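Local structure of pseudouridylate synthase RPUSD4, mitochondrial (Homo sapiens, 5UBA) at residues Arg107-Val112 with Pro193-Lys198; Gln171-Gln176 with Arg202-Phe207; Asp216-Tyr219 with Asn223-Ala226; Pro249-Ala254 with Val280-Arg285. The protein catalyses the isomerisation of uridine to pseudouridine in mitochondrial RNAs, including a position of 16S ribosomal RNA whose modification is required for mitochondrial ribosome assembly. All blocks are in the same frame, centred on the assembly; numbering follows the deposited sequence.

From the N terminus, contact 1 opens first, where helix 96-107 turns into strand 112-120, and closes 81 residues later in the loop between strand 186-193 and helix 200-209. Contact 2 opens inside that span, at the start of strand 175-182, and closes on helix 200-209, so the two cross; they also touch through Thr195 and Val174. Contact 3 follows in series, gathering the loop between helices 200-209 and 232-238 round calcium, and meets contact 2 where Arg202 bridges to Asp216. Contact 4 comes last, joining the approach to strand 252-259 with helix 277-285. None nests within another. Contacts 1, 2 and 4 tie the mixed sheet of the synthase domain to its helices and connecting loops.

Contact 1 (Arg107-Val112 with Pro193-Lys198); sequences RTRQVV and PITGIK
Arg109, the C-prime residue of the Schellman motif that ends helix 96-107, reaches across to Ile194 and Thr195 in the loop that follows strand 186-193. Its aliphatic part lies against Ile194: Arg109 CD is 3.6 Å from Ile194 O and 4.3 Å from Ile194 CG2. Beyond CD the chain runs on extended to NE, which carries the guanidinium over Thr195, whose methyl CG2 sits under one face of the flat group, 3.8 Å from Arg109 NH2 and not beneath its centre. No hydrogen bond links these side chains, so the long arginine serves here by its methylenes and its flat face. A positive phi of 62° at Arg109 lets Gln110 N turn back to Leu105 O and Arg109 N to Phe106 O, stopping the helix so that the chain can enter strand 112-120. One water joins the two loops, donating to Pro193 O at 2.8 Å and, over a longer 3.3 Å, to Val111 O. Threonine suits its place because its two branches divide the work: with chi1 at 55°, OG1 lies between the backbone N and the carbonyl carbon and bonds to Gln200 OE1 and Val174 N, while CG2 is left to meet the arginine. Three residues further on, Lys198 NZ forms a salt bridge with Asp83, the active-site aspartate by similarity.

Contact 2 (Gln171-Gln176 with Arg202-Phe207); sequences QVAVTQ and RVHLSF
His204 meets Thr175 at the edge of its imidazole ring, where ND1 and Thr175 OG1 form a hydrogen bond of 2.7 Å whose donor may be either atom. The neighbouring ring carbon CE1 abuts the backbone, 3.4 Å from Ala173 O, and the small Ala173 CB packs 3.6 Å from the same CE1. Ala173 O and Val174 N lie near the ring plane as Thr175 OG1 does, so the imidazole presents its rim to the incoming chain. Val130 and Leu150 pack against the same side chain. Histidine fits because both of its nitrogens are used: ND1 takes the threonine, and NE2 bonds to Ile132 O. Through this ring helix 200-209 is pinned across the start of strand 175-182, which runs antiparallel between strands 127-130 and 186-193 in the mixed sheet of the pseudouridine synthase domain. A leucine in place of His204 would probably leave Thr175 OG1 and Ile132 O without their imidazole partner. The hydroxyl of Thr175 has a second grip, on Gln200 NE2 from the first turn of the same helix. It faces the ring because chi1 of -58° sets OG1 beside the backbone N, with CG2 anti to that N. The side chain of Thr175 is about 12 Å from that of Asp83, the active-site residue by similarity.

Contact 3 (Asp216-Tyr219 with Asn223-Ala226); sequences DHKY and NRLA. With CA (calcium ion), chain E.
The calcium site binds His217 to Asn223 and Ala226, drawing two bends of the loop between helices 200-209 and 232-238 together through their backbone carbonyls. The ion lies 2.3 Å from His217 O, 2.3 Å from Asn223 O and 2.4 Å from Ala226 O; a water and Ser220 O bring the oxygens to five. Asn223 to Ala226 form a type I beta turn, which brings its first and last carbonyls round to the same ion. Asparagine suits the first position because OD1 accepts from Leu225 N at 3.0 Å, an Asx turn that steadies the bend. On the other side Asp216 OD1 accepts from Tyr219 N, meeting it from above the carboxylate plane, and this aspartate also forms a salt bridge with Arg202. Beside the metal, Lys218 O takes a CA-H...O contact from Arg224, CA to O 3.3 Å with 146° at the hydrogen. In one of the two conformers of Arg224, a placing therefore tentative, the rim of the Tyr219 ring points at one face of the guanidinium: NH2 is 3.7 Å from Tyr219 CE1, and the planes stand 80° apart. In that conformer NH2 bonds to Met148 O, while Tyr219 OH bonds to His199 ND1. His217 O and Ala226 O, 3.3 Å apart, would probably repel each other were the ion not there to draw both. With neutral carbonyls and water as its ligands, the calcium has no carboxylate among these five, so its charge is probably not offset by the groups that bind it.

Contact 4 (Pro249-Ala254 with Val280-Arg285); sequences PLHLHA and VHSLHR
His251 reaches Ser282 from the approach to strand 252-259, a member of the mixed sheet of the synthase domain, and so fastens that sheet to helix 277-285. Its CB points toward the helix, and chi1 of -72° sets CG beside the backbone N, anti to the carbonyl carbon. From CG the ring divides. On one branch ND1 turns back to Pro249 O, a weak bond of 2.8 Å bent to 127°; a second weak bond goes to Leu214 O. Next to it CE1 is 3.7 Å from Ser282 OG. On the other branch CD2 lies 3.6 Å from that OG. At the tip NE2 and Ser282 OG form a hydrogen bond of 2.8 Å, the donor undecided, with the hydroxyl near the ring plane. Phe278 meets the ring edge-to-face, and Ile118 packs against it from strand 112-120. A histidine suits this buried spot by carrying two nitrogens on its rim, one for the carbonyls behind it and one for the serine; an alanine here would probably cost Ser282 its link to the sheet and open a gap beside Phe278. Serine is small enough for NE2 to come within 3.3 Å of its CB, and its OG also bonds to Phe278 O, one turn back along the helix.

Contact 1 (Arg107-Val112 with Pro193-Lys198)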
loop_
_atom_site.group_PDB
_atom_site.type_symbol
_atom_site.label_atom_id
_atom_site.label_comp_id
_atom_site.label_asym_id
_atom_site.label_seq_id
_atom_site.Cartn_x
_atom_site.Cartn_y
_atom_site.Cartn_z
ATOM N N ARG A 107 -14.796 5.952 4.391
ATOM C CA ARG A 107 -15.659 4.994 5.114
ATOM C C ARG A 107 -16.782 4.471 4.230
ATOM O O ARG A 107 -17.153 3.294 4.305
ATOM C CB ARG A 107 -16.299 5.657 6.348
ATOM C CG ARG A 107 -16.962 4.670 7.305
ATOM C CD ARG A 107 -17.834 5.370 8.351
ATOM N NE ARG A 107 -19.011 6.033 7.796
ATOM C CZ ARG A 107 -20.155 5.437 7.458
ATOM N NH1 ARG A 107 -20.328 4.121 7.604
ATOM N NH2 ARG A 107 -21.141 6.171 6.960
ATOM N N THR A 108 -17.347 5.370 3.440
ATOM C CA THR A 108 -18.496 5.046 2.575
ATOM C C THR A 108 -18.084 4.607 1.161
ATOM O O THR A 108 -18.915 4.581 0.248
ATOM C CB THR A 108 -19.480 6.233 2.494
ATOM O OG1 THR A 108 -18.852 7.395 1.929
ATOM C CG2 THR A 108 -20.062 6.553 3.899
ATOM N N ARG A 109 -16.789 4.333 0.959
ATOM C CA ARG A 109 -16.294 3.750 -0.306
ATOM C C ARG A 109 -16.523 4.605 -1.549
ATOM O O ARG A 109 -16.766 4.092 -2.656
ATOM C CB ARG A 109 -16.820 2.328 -0.484
ATOM C CG ARG A 109 -16.492 1.443 0.691
ATOM C CD ARG A 109 -16.928 0.013 0.465
ATOM N NE ARG A 109 -16.941 -0.728 1.726
ATOM C CZ ARG A 109 -17.353 -1.985 1.865
ATOM N NH1 ARG A 109 -17.764 -2.696 0.815
ATOM N NH2 ARG A 109 -17.318 -2.551 3.071
ATOM N N GLN A 110 -16.442 5.924 -1.373
ATOM C CA GLN A 110 -16.635 6.865 -2.438
ATOM C C GLN A 110 -15.311 7.260 -3.074
ATOM O O GLN A 110 -15.339 8.004 -4.038
ATOM C CB GLN A 110 -17.377 8.118 -1.950
ATOM C CG GLN A 110 -18.829 7.852 -1.512
ATOM C CD GLN A 110 -19.508 9.129 -1.023
ATOM O OE1 GLN A 110 -19.842 9.272 0.159
ATOM N NE2 GLN A 110 -19.633 10.077 -1.909
ATOM N N VAL A 111 -14.182 6.783 -2.539
ATOM C CA VAL A 111 -12.862 7.136 -3.087
ATOM C C VAL A 111 -12.268 5.952 -3.831
ATOM O O VAL A 111 -12.188 4.832 -3.262
ATOM C CB VAL A 111 -11.868 7.498 -1.956
ATOM C CG1 VAL A 111 -10.510 7.878 -2.504
ATOM C CG2 VAL A 111 -12.417 8.633 -1.121
ATOM N N VAL A 112 -11.810 6.195 -5.058
ATOM C CA VAL A 112 -11.154 5.144 -5.830
ATOM C C VAL A 112 -9.695 5.142 -5.361
ATOM O O VAL A 112 -9.021 6.168 -5.483
ATOM C CB VAL A 112 -11.196 5.426 -7.335
ATOM C CG1 VAL A 112 -10.377 4.382 -8.093
ATOM C CG2 VAL A 112 -12.632 5.466 -7.842
ATOM N N PRO A 193 -8.285 -1.984 -3.646
ATOM C CA PRO A 193 -9.028 -2.476 -2.487
ATOM C C PRO A 193 -10.372 -1.722 -2.459
ATOM O O PRO A 193 -10.402 -0.475 -2.522
ATOM C CB PRO A 193 -8.129 -2.134 -1.305
ATOM C CG PRO A 193 -7.311 -0.965 -1.779
ATOM C CD PRO A 193 -7.206 -1.038 -3.267
ATOM N N ILE A 194 -11.473 -2.467 -2.480
ATOM C CA ILE A 194 -12.795 -1.862 -2.400
ATOM C C ILE A 194 -13.118 -1.618 -0.943
ATOM O O ILE A 194 -13.572 -0.532 -0.568
ATOM C CB ILE A 194 -13.867 -2.773 -3.034
ATOM C CG1 ILE A 194 -13.517 -3.065 -4.508
ATOM C CG2 ILE A 194 -15.250 -2.154 -2.861
ATOM C CD1 ILE A 194 -13.399 -1.858 -5.419
ATOM N N THR A 195 -12.858 -2.638 -0.134
ATOM C CA THR A 195 -12.851 -2.532 1.321
ATOM C C THR A 195 -11.516 -1.952 1.790
ATOM O O THR A 195 -10.686 -1.550 0.968
ATOM C CB THR A 195 -13.079 -3.913 1.915
ATOM O OG1 THR A 195 -12.097 -4.813 1.376
ATOM C CG2 THR A 195 -14.456 -4.450 1.541
ATOM N N GLY A 196 -11.343 -1.840 3.106
ATOM C CA GLY A 196 -10.165 -1.199 3.684
ATOM C C GLY A 196 -9.614 -1.945 4.867
ATOM O O GLY A 196 -9.296 -1.331 5.880
ATOM N N ILE A 197 -9.474 -3.259 4.720
ATOM C CA ILE A 197 -9.084 -4.151 5.820
ATOM C C ILE A 197 -7.562 -4.167 5.904
ATOM O O ILE A 197 -6.874 -4.138 4.882
ATOM C CB ILE A 197 -9.635 -5.577 5.595
ATOM C CG1 ILE A 197 -11.186 -5.563 5.589
ATOM C CG2 ILE A 197 -9.109 -6.568 6.619
ATOM C CD1 ILE A 197 -11.817 -4.917 6.799
ATOM N N LYS A 198 -7.048 -4.222 7.134
ATOM C CA LYS A 198 -5.609 -4.244 7.394
ATOM C C LYS A 198 -4.888 -5.333 6.595
ATOM O O LYS A 198 -5.277 -6.517 6.626
ATOM C CB LYS A 198 -5.402 -4.473 8.895
ATOM C CG LYS A 198 -3.954 -4.610 9.353
ATOM C CD LYS A 198 -3.170 -3.342 9.126
ATOM C CE LYS A 198 -1.923 -3.322 9.997
ATOM N NZ LYS A 198 -1.293 -1.987 9.882
HETATM O O HOH W 1 -11.132 1.803 -4.010
#

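Contact 2 (Gln171-Gln176 with Arg202-Phe207)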
loop_
_atom_site.group_PDB
_atom_site.type_symbol
_atom_site.label_atom_id
_atom_site.label_comp_id
_atom_site.label_asym_id
_atom_site.label_seq_id
_atom_site.Cartn_x
_atom_site.Cartn_y
_atom_site.Cartn_z
ATOM N N GLN A 171 -13.898 -10.428 8.461
ATOM C CA GLN A 171 -14.261 -9.141 7.892
ATOM C C GLN A 171 -14.344 -9.284 6.377
ATOM O O GLN A 171 -13.482 -9.918 5.755
ATOM C CB GLN A 171 -13.221 -8.083 8.259
ATOM C CG GLN A 171 -12.857 -8.005 9.749
ATOM C CD GLN A 171 -11.418 -7.559 9.975
ATOM O OE1 GLN A 171 -11.088 -6.385 9.824
ATOM N NE2 GLN A 171 -10.551 -8.498 10.316
ATOM N N VAL A 172 -15.376 -8.677 5.795
ATOM C CA VAL A 172 -15.580 -8.669 4.344
ATOM C C VAL A 172 -14.369 -7.952 3.731
ATOM O O VAL A 172 -13.968 -6.909 4.229
ATOM C CB VAL A 172 -16.896 -7.952 3.972
ATOM C CG1 VAL A 172 -17.041 -7.818 2.462
ATOM C CG2 VAL A 172 -18.083 -8.715 4.566
ATOM N N ALA A 173 -13.769 -8.572 2.712
ATOM C CA ALA A 173 -12.555 -8.044 2.080
ATOM C C ALA A 173 -12.631 -8.328 0.594
ATOM O O ALA A 173 -12.798 -9.479 0.183
ATOM C CB ALA A 173 -11.326 -8.703 2.688
ATOM N N VAL A 174 -12.510 -7.276 -0.213
ATOM C CA VAL A 174 -12.611 -7.363 -1.651
ATOM C C VAL A 174 -11.519 -6.506 -2.279
ATOM O O VAL A 174 -11.421 -5.303 -2.024
ATOM C CB VAL A 174 -13.965 -6.842 -2.109
ATOM C CG1 VAL A 174 -14.077 -6.881 -3.618
ATOM C CG2 VAL A 174 -15.067 -7.648 -1.429
ATOM N N THR A 175 -10.727 -7.147 -3.133
ATOM C CA THR A 175 -9.643 -6.514 -3.892
ATOM C C THR A 175 -9.818 -6.809 -5.363
ATOM O O THR A 175 -9.842 -7.984 -5.744
ATOM C CB THR A 175 -8.297 -7.117 -3.451
ATOM O OG1 THR A 175 -8.125 -6.926 -2.047
ATOM C CG2 THR A 175 -7.138 -6.482 -4.207
ATOM N N GLN A 176 -9.927 -5.780 -6.194
ATOM C CA GLN A 176 -9.887 -5.945 -7.644
ATOM C C GLN A 176 -8.432 -5.880 -8.063
ATOM O O GLN A 176 -7.652 -5.115 -7.481
ATOM C CB GLN A 176 -10.723 -4.873 -8.344
ATOM C CG GLN A 176 -12.183 -5.016 -7.935
ATOM C CD GLN A 176 -13.117 -3.973 -8.497
ATOM O OE1 GLN A 176 -12.747 -3.130 -9.323
ATOM N NE2 GLN A 176 -14.370 -4.045 -8.058
ATOM N N ARG A 202 -1.844 -7.351 0.585
ATOM C CA ARG A 202 -0.777 -8.317 0.796
ATOM C C ARG A 202 -1.296 -9.716 1.018
ATOM O O ARG A 202 -0.757 -10.673 0.460
ATOM C CB ARG A 202 0.117 -7.862 1.949
ATOM C CG ARG A 202 0.869 -6.590 1.635
ATOM C CD ARG A 202 1.417 -5.955 2.888
ATOM N NE ARG A 202 2.507 -6.732 3.442
ATOM C CZ ARG A 202 3.162 -6.414 4.553
ATOM N NH1 ARG A 202 2.830 -5.317 5.226
ATOM N NH2 ARG A 202 4.151 -7.187 4.991
ATOM N N VAL A 203 -2.329 -9.838 1.831
ATOM C CA VAL A 203 -2.904 -11.156 2.179
ATOM C C VAL A 203 -3.654 -11.722 0.978
ATOM O O VAL A 203 -3.472 -12.891 0.617
ATOM C CB VAL A 203 -3.768 -11.051 3.440
ATOM C CG1 VAL A 203 -4.534 -12.349 3.741
ATOM C CG2 VAL A 203 -2.892 -10.658 4.625
ATOM N N HIS A 204 -4.444 -10.910 0.301
ATOM C CA HIS A 204 -5.134 -11.413 -0.885
ATOM C C HIS A 204 -4.166 -11.854 -1.980
ATOM O O HIS A 204 -4.362 -12.890 -2.614
ATOM C CB HIS A 204 -6.101 -10.372 -1.410
ATOM C CG HIS A 204 -7.417 -10.373 -0.708
ATOM N ND1 HIS A 204 -8.369 -9.414 -0.945
ATOM C CD2 HIS A 204 -7.969 -11.260 0.154
ATOM C CE1 HIS A 204 -9.460 -9.707 -0.250
ATOM N NE2 HIS A 204 -9.243 -10.816 0.432
ATOM N N LEU A 205 -3.103 -11.092 -2.227
ATOM C CA LEU A 205 -2.129 -11.494 -3.252
ATOM C C LEU A 205 -1.361 -12.762 -2.860
ATOM O O LEU A 205 -1.189 -13.671 -3.683
ATOM C CB LEU A 205 -1.134 -10.359 -3.525
ATOM C CG LEU A 205 -1.593 -9.291 -4.492
ATOM C CD1 LEU A 205 -0.668 -8.086 -4.440
ATOM C CD2 LEU A 205 -1.685 -9.810 -5.916
ATOM N N SER A 206 -0.881 -12.823 -1.619
ATOM C CA SER A 206 -0.037 -13.944 -1.186
ATOM C C SER A 206 -0.859 -15.211 -1.037
ATOM O O SER A 206 -0.517 -16.226 -1.639
ATOM C CB SER A 206 0.683 -13.637 0.113
ATOM O OG SER A 206 1.521 -14.742 0.397
ATOM N N PHE A 207 -1.932 -15.146 -0.266
ATOM C CA PHE A 207 -2.684 -16.354 0.085
ATOM C C PHE A 207 -3.764 -16.646 -0.946
ATOM O O PHE A 207 -4.030 -17.827 -1.232
ATOM C CB PHE A 207 -3.273 -16.208 1.485
ATOM C CG PHE A 207 -2.245 -16.114 2.571
ATOM C CD1 PHE A 207 -1.342 -17.146 2.779
ATOM C CD2 PHE A 207 -2.183 -15.016 3.396
ATOM C CE1 PHE A 207 -0.384 -17.069 3.787
ATOM C CE2 PHE A 207 -1.224 -14.928 4.408
ATOM C CZ PHE A 207 -0.320 -15.946 4.595
#

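Contact 3 (Asp216-Tyr219 with Asn223-Ala226)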
loop_
_atom_site.group_PDB
_atom_site.type_symbol
_atom_site.label_atom_id
_atom_site.label_comp_id
_atom_site.label_asym_id
_atom_site.label_seq_id
_atom_site.Cartn_x
_atom_site.Cartn_y
_atom_site.Cartn_z
ATOM N N ASP A 216 7.804 -8.948 0.476
ATOM C CA ASP A 216 6.876 -9.262 1.547
ATOM C C ASP A 216 7.339 -10.497 2.325
ATOM O O ASP A 216 6.806 -11.582 2.159
ATOM C CB ASP A 216 5.443 -9.445 1.037
ATOM C CG ASP A 216 4.436 -9.315 2.146
ATOM O OD1 ASP A 216 4.815 -9.437 3.339
ATOM O OD2 ASP A 216 3.260 -9.010 1.843
ATOM N N HIS A 217 8.309 -10.275 3.186
ATOM C CA HIS A 217 8.856 -11.384 3.967
ATOM C C HIS A 217 7.798 -11.984 4.872
ATOM O O HIS A 217 7.673 -13.245 4.962
ATOM C CB HIS A 217 10.094 -10.908 4.709
ATOM C CG HIS A 217 11.044 -10.226 3.794
ATOM N ND1 HIS A 217 11.611 -10.873 2.725
ATOM C CD2 HIS A 217 11.400 -8.926 3.682
ATOM C CE1 HIS A 217 12.349 -10.019 2.040
ATOM N NE2 HIS A 217 12.214 -8.820 2.585
ATOM N N LYS A 218 6.972 -11.134 5.487
ATOM C CA LYS A 218 5.947 -11.572 6.432
ATOM C C LYS A 218 4.954 -12.540 5.812
ATOM O O LYS A 218 4.620 -13.575 6.404
ATOM C CB LYS A 218 5.218 -10.355 7.006
ATOM C CG LYS A 218 4.071 -10.690 7.957
ATOM C CD LYS A 218 3.409 -9.463 8.536
ATOM C CE LYS A 218 4.264 -8.771 9.585
ATOM N NZ LYS A 218 3.597 -7.502 9.992
ATOM N N TYR A 219 4.474 -12.222 4.622
ATOM C CA TYR A 219 3.420 -13.018 4.017
ATOM C C TYR A 219 3.864 -14.035 2.968
ATOM O O TYR A 219 3.002 -14.622 2.302
ATOM C CB TYR A 219 2.328 -12.068 3.508
ATOM C CG TYR A 219 1.594 -11.360 4.637
ATOM C CD1 TYR A 219 0.853 -12.080 5.581
ATOM C CD2 TYR A 219 1.633 -9.980 4.785
ATOM C CE1 TYR A 219 0.169 -11.438 6.605
ATOM C CE2 TYR A 219 0.961 -9.333 5.799
ATOM C CZ TYR A 219 0.215 -10.051 6.706
ATOM O OH TYR A 219 -0.444 -9.403 7.729
ATOM N N ASN A 223 5.820 -18.611 6.311
ATOM C CA ASN A 223 6.724 -18.428 7.431
ATOM C C ASN A 223 7.002 -16.946 7.593
ATOM O O ASN A 223 7.788 -16.383 6.821
ATOM C CB ASN A 223 8.044 -19.183 7.235
ATOM C CG ASN A 223 8.916 -19.104 8.474
ATOM O OD1 ASN A 223 8.687 -18.264 9.336
ATOM N ND2 ASN A 223 9.891 -20.002 8.585
ATOM N N ARG A 224 6.359 -16.348 8.598
ATOM C CA ARG A 224 6.394 -14.911 8.853
ATOM C C ARG A 224 7.741 -14.411 9.364
ATOM O O ARG A 224 7.996 -13.204 9.381
ATOM C CB ARG A 224 5.283 -14.556 9.846
ATOM C CG ARG A 224 3.889 -14.811 9.286
ATOM C CD ARG A 224 2.804 -14.955 10.344
ATOM N NE ARG A 224 1.505 -15.045 9.682
ATOM C CZ ARG A 224 0.629 -14.050 9.593
ATOM N NH1 ARG A 224 0.879 -12.872 10.150
ATOM N NH2 ARG A 224 -0.514 -14.246 8.953
ATOM N N LEU A 225 8.602 -15.332 9.794
ATOM C CA LEU A 225 9.943 -14.979 10.307
ATOM C C LEU A 225 11.042 -15.126 9.284
ATOM O O LEU A 225 12.151 -14.602 9.497
ATOM C CB LEU A 225 10.277 -15.832 11.537
ATOM C CG LEU A 225 9.350 -15.679 12.740
ATOM C CD1 LEU A 225 9.757 -16.683 13.814
ATOM C CD2 LEU A 225 9.342 -14.281 13.332
ATOM N N ALA A 226 10.767 -15.795 8.184
ATOM C CA ALA A 226 11.758 -16.088 7.169
ATOM C C ALA A 226 11.723 -15.091 6.013
ATOM O O ALA A 226 10.632 -14.633 5.603
ATOM C CB ALA A 226 11.560 -17.498 6.667
HETATM CA CA CA E . 8.464 -15.394 4.892
HETATM O O HOH W 2 9.794 -16.829 3.634
#

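Contact 4 (Pro249-Ala254 with Val280-Arg285)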
loop_
_atom_site.group_PDB
_atom_site.type_symbol
_atom_site.label_atom_id
_atom_site.label_comp_id
_atom_site.label_asym_id
_atom_site.label_seq_id
_atom_site.Cartn_x
_atom_site.Cartn_y
_atom_site.Cartn_z
ATOM N N PRO A 249 13.041 -4.250 0.182
ATOM C CA PRO A 249 11.834 -3.607 0.722
ATOM C C PRO A 249 10.558 -4.125 0.080
ATOM O O PRO A 249 10.569 -4.615 -1.049
ATOM C CB PRO A 249 12.003 -2.153 0.345
ATOM C CG PRO A 249 12.781 -2.208 -0.917
ATOM C CD PRO A 249 13.763 -3.328 -0.706
ATOM N N LEU A 250 9.453 -3.985 0.788
ATOM C CA LEU A 250 8.144 -4.185 0.147
ATOM C C LEU A 250 7.983 -3.239 -1.042
ATOM O O LEU A 250 8.456 -2.107 -1.009
ATOM C CB LEU A 250 7.035 -3.926 1.149
ATOM C CG LEU A 250 5.642 -4.402 0.743
ATOM C CD1 LEU A 250 5.516 -5.927 0.759
ATOM C CD2 LEU A 250 4.639 -3.764 1.685
ATOM N N HIS A 251 7.341 -3.726 -2.112
ATOM C CA HIS A 251 7.063 -2.963 -3.327
ATOM C C HIS A 251 5.554 -2.770 -3.450
ATOM O O HIS A 251 4.890 -3.403 -4.275
ATOM C CB HIS A 251 7.624 -3.654 -4.574
ATOM C CG HIS A 251 9.117 -3.595 -4.674
ATOM N ND1 HIS A 251 9.950 -4.164 -3.737
ATOM C CD2 HIS A 251 9.909 -3.059 -5.620
ATOM C CE1 HIS A 251 11.210 -3.958 -4.108
ATOM N NE2 HIS A 251 11.209 -3.271 -5.230
ATOM N N LEU A 252 5.026 -1.851 -2.652
ATOM C CA LEU A 252 3.585 -1.517 -2.638
ATOM C C LEU A 252 3.409 -0.007 -2.579
ATOM O O LEU A 252 3.752 0.609 -1.569
ATOM C CB LEU A 252 2.882 -2.201 -1.480
ATOM C CG LEU A 252 1.377 -1.914 -1.322
ATOM C CD1 LEU A 252 0.607 -2.379 -2.554
ATOM C CD2 LEU A 252 0.820 -2.592 -0.088
ATOM N N HIS A 253 2.908 0.564 -3.663
ATOM C CA HIS A 253 2.805 2.005 -3.865
ATOM C C HIS A 253 1.339 2.439 -4.034
ATOM O O HIS A 253 0.619 1.891 -4.883
ATOM C CB HIS A 253 3.586 2.368 -5.116
ATOM C CG HIS A 253 3.550 3.820 -5.466
ATOM N ND1 HIS A 253 4.103 4.809 -4.662
ATOM C CD2 HIS A 253 3.046 4.448 -6.550
ATOM C CE1 HIS A 253 3.958 5.973 -5.266
ATOM N NE2 HIS A 253 3.313 5.793 -6.404
ATOM N N ALA A 254 0.942 3.445 -3.246
ATOM C CA ALA A 254 -0.366 4.086 -3.408
ATOM C C ALA A 254 -0.220 5.063 -4.575
ATOM O O ALA A 254 0.306 6.181 -4.449
ATOM C CB ALA A 254 -0.774 4.789 -2.118
ATOM N N VAL A 280 11.054 1.749 -9.369
ATOM C CA VAL A 280 11.432 1.925 -10.779
ATOM C C VAL A 280 12.619 1.016 -11.141
ATOM O O VAL A 280 12.614 0.374 -12.210
ATOM C CB VAL A 280 11.768 3.379 -11.098
ATOM C CG1 VAL A 280 12.288 3.513 -12.523
ATOM C CG2 VAL A 280 10.532 4.260 -10.923
ATOM N N HIS A 281 13.609 0.963 -10.256
ATOM C CA HIS A 281 14.809 0.142 -10.471
ATOM C C HIS A 281 14.447 -1.330 -10.551
ATOM O O HIS A 281 14.843 -2.015 -11.498
ATOM C CB HIS A 281 15.828 0.378 -9.360
ATOM C CG HIS A 281 17.110 -0.372 -9.548
ATOM N ND1 HIS A 281 18.047 -0.016 -10.493
ATOM C CD2 HIS A 281 17.610 -1.449 -8.903
ATOM C CE1 HIS A 281 19.068 -0.854 -10.427
ATOM N NE2 HIS A 281 18.832 -1.727 -9.467
ATOM N N SER A 282 13.676 -1.817 -9.584
ATOM C CA SER A 282 13.231 -3.224 -9.581
ATOM C C SER A 282 12.424 -3.565 -10.859
ATOM O O SER A 282 12.607 -4.625 -11.447
ATOM C CB SER A 282 12.393 -3.524 -8.351
ATOM O OG SER A 282 13.173 -3.440 -7.175
ATOM N N LEU A 283 11.547 -2.663 -11.292
ATOM C CA LEU A 283 10.779 -2.879 -12.530
ATOM C C LEU A 283 11.708 -3.114 -13.714
ATOM O O LEU A 283 11.520 -4.059 -14.495
ATOM C CB LEU A 283 9.862 -1.711 -12.868
ATOM C CG LEU A 283 8.546 -1.609 -12.127
ATOM C CD1 LEU A 283 7.822 -0.328 -12.533
ATOM C CD2 LEU A 283 7.648 -2.810 -12.349
ATOM N N HIS A 284 12.704 -2.240 -13.842
ATOM C CA HIS A 284 13.651 -2.334 -14.937
ATOM C C HIS A 284 14.444 -3.628 -14.848
ATOM O O HIS A 284 14.627 -4.330 -15.872
ATOM C CB HIS A 284 14.637 -1.172 -14.894
ATOM C CG HIS A 284 15.653 -1.230 -15.989
ATOM N ND1 HIS A 284 16.961 -1.611 -15.768
ATOM C CD2 HIS A 284 15.538 -1.015 -17.319
ATOM C CE1 HIS A 284 17.616 -1.590 -16.916
ATOM N NE2 HIS A 284 16.775 -1.240 -17.872
ATOM N N ARG A 285 14.924 -3.963 -13.657
ATOM C CA ARG A 285 15.736 -5.174 -13.477
ATOM C C ARG A 285 14.952 -6.435 -13.787
ATOM O O ARG A 285 15.501 -7.411 -14.321
ATOM C CB ARG A 285 16.311 -5.269 -12.058
ATOM C CG ARG A 285 17.313 -4.190 -11.670
ATOM C CD ARG A 285 18.405 -4.005 -12.677
ATOM N NE ARG A 285 19.047 -5.268 -13.026
ATOM C CZ ARG A 285 19.947 -5.386 -14.005
ATOM N NH1 ARG A 285 20.480 -6.575 -14.270
ATOM N NH2 ARG A 285 20.305 -4.324 -14.722
#